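Local coordinates for protein ribonuclease J (Methanolobus psychrophilus R15, PDB 5HAB) that degrades RNA as an archaeal exoribonuclease of the metallo-beta-lactamase, beta-CASP family, at residues G344-P349 against N376-P381. The protein carries 1 engineered substitution. Numbering follows the deposited sequence.
Sequences GHQGEP and NVIPNP. With nucleotides of chain D.
Gln346 reaches across to Asn376 with its amide nitrogen: NE2 donates to the backbone O of Asn376 over 2.7 Å, coming in 16° off the carbonyl plane. NE2 of Gln346 also donates to ND1 of His345, 3.0 Å away, and lies almost exactly in the imidazole plane. Two acceptors on one NH2 group fix the rotation of the amide and orient the histidine ring. CD1 of Ile378 presses on the amide, 3.3 Å from Gln346 CD, the two side chains crossing at about a right angle; a bend at chi2 (-55°) turns the glutamine amide toward Asn376 O. Both loops follow strands of the parallel beta-CASP sheet, 338-342 and 370-374, which have strand 262-266 between them, and together they line the path of the bound RNA. Ile378 fits between the first two nucleotides, its CG1 3.7 Å from O4' of A1 and 3.8 Å from N9 of A2, both of chain D. Asn376 puts ND2 3.0 Å from OP3 at the 5' phosphate of A1 of chain D, while CG of Pro379 rests against the base of that nucleotide. Further along, CE1 of His345 approaches the ribose O2' of A2 of chain D, which lies at the ring edge, and Glu348 OE2 accepts a 2.6 Å hydrogen bond from O2' of A3 of chain D. Contacts to successive 2'-hydroxyls are consistent with a preference for RNA. Behind this layer, a type I beta turn from Gly344 to Gly347 shapes the first loop, Arg387 binds His345 O, and the ring of Phe267 meets His345 edge-to-face.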
loop_
_atom_site.group_PDB
_atom_site.type_symbol
_atom_site.label_atom_id
_atom_site.label_comp_id
_atom_site.label_asym_id
_atom_site.label_seq_id
_atom_site.Cartn_x
_atom_site.Cartn_y
_atom_site.Cartn_z
ATOM N N GLY B 344 13.449 16.011 17.853
ATOM C CA GLY B 344 13.794 15.826 16.453
ATOM C C GLY B 344 13.353 14.525 15.806
ATOM O O GLY B 344 13.916 14.108 14.792
ATOM N N HIS B 345 12.323 13.901 16.368
ATOM C CA HIS B 345 11.844 12.607 15.887
ATOM C C HIS B 345 11.240 12.670 14.483
ATOM O O HIS B 345 11.123 11.647 13.816
ATOM C CB HIS B 345 10.809 12.038 16.854
ATOM C CG HIS B 345 9.702 12.990 17.173
ATOM N ND1 HIS B 345 8.587 13.126 16.376
ATOM C CD2 HIS B 345 9.544 13.865 18.193
ATOM C CE1 HIS B 345 7.788 14.041 16.893
ATOM N NE2 HIS B 345 8.343 14.502 17.999
ATOM N N GLN B 346 10.853 13.859 14.035
ATOM C CA GLN B 346 10.320 14.006 12.681
ATOM C C GLN B 346 11.378 14.562 11.737
ATOM O O GLN B 346 11.076 14.960 10.610
ATOM C CB GLN B 346 9.079 14.900 12.678
ATOM C CG GLN B 346 7.926 14.323 13.466
ATOM C CD GLN B 346 7.554 12.930 12.994
ATOM O OE1 GLN B 346 7.474 12.671 11.792
ATOM N NE2 GLN B 346 7.326 12.021 13.939
ATOM N N GLY B 347 12.622 14.576 12.204
ATOM C CA GLY B 347 13.723 15.095 11.418
ATOM C C GLY B 347 13.607 16.586 11.172
ATOM O O GLY B 347 14.016 17.077 10.120
ATOM N N GLU B 348 13.035 17.298 12.143
ATOM C CA GLU B 348 12.914 18.749 12.072
ATOM C C GLU B 348 14.287 19.369 11.853
ATOM O O GLU B 348 15.222 19.087 12.605
ATOM C CB GLU B 348 12.290 19.316 13.353
ATOM C CG GLU B 348 10.902 18.791 13.713
ATOM C CD GLU B 348 10.940 17.455 14.436
ATOM O OE1 GLU B 348 11.858 16.654 14.170
ATOM O OE2 GLU B 348 10.067 17.216 15.297
ATOM N N PRO B 349 14.423 20.195 10.807
ATOM C CA PRO B 349 15.674 20.928 10.602
ATOM C C PRO B 349 15.957 21.813 11.808
ATOM O O PRO B 349 15.100 22.600 12.209
ATOM C CB PRO B 349 15.402 21.758 9.343
ATOM C CG PRO B 349 14.251 21.081 8.668
ATOM C CD PRO B 349 13.418 20.518 9.780
ATOM N N ASN B 376 5.636 7.963 16.069
ATOM C CA ASN B 376 5.304 7.517 14.725
ATOM C C ASN B 376 5.712 8.567 13.702
ATOM O O ASN B 376 5.965 9.719 14.053
ATOM C CB ASN B 376 3.803 7.242 14.609
ATOM C CG ASN B 376 2.965 8.504 14.780
ATOM O OD1 ASN B 376 3.364 9.443 15.478
ATOM N ND2 ASN B 376 1.799 8.533 14.140
ATOM N N VAL B 377 5.773 8.169 12.437
ATOM C CA VAL B 377 6.007 9.122 11.365
ATOM C C VAL B 377 4.652 9.669 10.932
ATOM O O VAL B 377 3.752 8.899 10.596
ATOM C CB VAL B 377 6.753 8.477 10.178
ATOM C CG1 VAL B 377 7.251 9.546 9.208
ATOM C CG2 VAL B 377 7.901 7.610 10.673
ATOM N N ILE B 378 4.501 10.990 10.941
ATOM C CA ILE B 378 3.254 11.613 10.503
ATOM C C ILE B 378 3.085 11.437 8.998
ATOM O O ILE B 378 3.982 11.774 8.226
ATOM C CB ILE B 378 3.176 13.106 10.908
ATOM C CG1 ILE B 378 3.015 13.261 12.427
ATOM C CG2 ILE B 378 2.048 13.808 10.172
ATOM C CD1 ILE B 378 4.276 13.138 13.231
ATOM N N PRO B 379 1.928 10.894 8.580
ATOM C CA PRO B 379 1.640 10.560 7.178
ATOM C C PRO B 379 1.510 11.776 6.264
ATOM O O PRO B 379 0.483 11.952 5.612
ATOM C CB PRO B 379 0.299 9.817 7.264
ATOM C CG PRO B 379 0.192 9.368 8.684
ATOM C CD PRO B 379 0.848 10.450 9.476
ATOM N N ASN B 380 2.553 12.597 6.215
ATOM C CA ASN B 380 2.619 13.712 5.282
ATOM C C ASN B 380 3.981 13.692 4.598
ATOM O O ASN B 380 4.999 13.480 5.255
ATOM C CB ASN B 380 2.392 15.040 6.007
ATOM C CG ASN B 380 2.374 16.222 5.063
ATOM O OD1 ASN B 380 3.413 16.821 4.784
ATOM N ND2 ASN B 380 1.190 16.562 4.558
ATOM N N PRO B 381 4.003 13.909 3.275
ATOM C CA PRO B 381 5.229 13.819 2.472
ATOM C C PRO B 381 6.401 14.675 2.981
ATOM O O PRO B 381 7.549 14.246 2.866
ATOM C CB PRO B 381 4.768 14.291 1.091
ATOM C CG PRO B 381 3.323 13.912 1.045
ATOM C CD PRO B 381 2.815 14.149 2.438
ATOM O OP3 A D 1 0.428 8.469 16.847
ATOM P P A D 1 -0.780 9.288 17.110
ATOM O OP1 A D 1 -0.670 9.874 18.470
ATOM O OP2 A D 1 -1.974 8.473 16.770
ATOM O "O5'" A D 1 -0.778 10.468 16.051
ATOM C "C5'" A D 1 0.373 11.279 15.840
ATOM C "C4'" A D 1 0.000 12.565 15.146
ATOM O "O4'" A D 1 -0.310 12.268 13.756
ATOM C "C3'" A D 1 -1.231 13.260 15.723
ATOM O "O3'" A D 1 -1.080 14.676 15.679
ATOM C "C2'" A D 1 -2.355 12.817 14.790
ATOM O "O2'" A D 1 -3.437 13.720 14.709
ATOM C "C1'" A D 1 -1.631 12.677 13.451
ATOM N N9 A D 1 -2.233 11.647 12.596
ATOM C C8 A D 1 -2.697 10.420 13.015
ATOM N N7 A D 1 -3.203 9.680 12.059
ATOM C C5 A D 1 -3.070 10.474 10.927
ATOM C C6 A D 1 -3.421 10.256 9.582
ATOM N N6 A D 1 -3.997 9.132 9.139
ATOM N N1 A D 1 -3.154 11.246 8.699
ATOM C C2 A D 1 -2.578 12.372 9.146
ATOM N N3 A D 1 -2.200 12.694 10.385
ATOM C C4 A D 1 -2.477 11.691 11.241
ATOM P P A D 2 -1.299 15.528 17.025
ATOM O OP1 A D 2 -2.442 14.916 17.752
ATOM O OP2 A D 2 -1.338 16.965 16.655
ATOM O "O5'" A D 2 0.014 15.252 17.888
ATOM C "C5'" A D 2 0.885 16.316 18.249
ATOM C "C4'" A D 2 2.298 16.074 17.779
ATOM O "O4'" A D 2 2.284 15.387 16.501
ATOM C "C3'" A D 2 3.130 17.325 17.531
ATOM O "O3'" A D 2 3.708 17.842 18.718
ATOM C "C2'" A D 2 4.154 16.861 16.501
ATOM O "O2'" A D 2 5.236 16.190 17.128
ATOM C "C1'" A D 2 3.347 15.844 15.693
ATOM N N9 A D 2 2.782 16.409 14.452
ATOM C C8 A D 2 1.453 16.513 14.118
ATOM N N7 A D 2 1.238 17.034 12.935
ATOM C C5 A D 2 2.514 17.278 12.447
ATOM C C6 A D 2 2.966 17.828 11.234
ATOM N N6 A D 2 2.150 18.244 10.261
ATOM N N1 A D 2 4.303 17.935 11.059
ATOM C C2 A D 2 5.117 17.516 12.040
ATOM N N3 A D 2 4.811 16.983 13.221
ATOM C C4 A D 2 3.477 16.886 13.363
ATOM P P A D 3 3.171 19.214 19.358
ATOM O OP1 A D 3 3.870 19.429 20.651
ATOM O OP2 A D 3 1.688 19.192 19.327
ATOM O "O5'" A D 3 3.655 20.331 18.327
ATOM C "C5'" A D 3 5.013 20.752 18.282
ATOM C "C4'" A D 3 5.804 19.980 17.255
ATOM O "O4'" A D 3 5.504 20.452 15.917
ATOM C "C3'" A D 3 7.316 20.092 17.353
ATOM O "O3'" A D 3 7.858 19.251 18.355
ATOM C "C2'" A D 3 7.773 19.728 15.945
ATOM O "O2'" A D 3 7.785 18.317 15.771
ATOM C "C1'" A D 3 6.642 20.310 15.091
ATOM N N9 A D 3 6.991 21.613 14.489
ATOM C C8 A D 3 6.723 22.885 14.937
ATOM N N7 A D 3 7.177 23.830 14.145
ATOM C C5 A D 3 7.782 23.134 13.104
ATOM C C6 A D 3 8.454 23.551 11.936
ATOM N N6 A D 3 8.642 24.829 11.598
ATOM N N1 A D 3 8.936 22.592 11.111
ATOM C C2 A D 3 8.753 21.308 11.440
ATOM N N3 A D 3 8.140 20.795 12.503
ATOM C C4 A D 3 7.673 21.770 13.305
#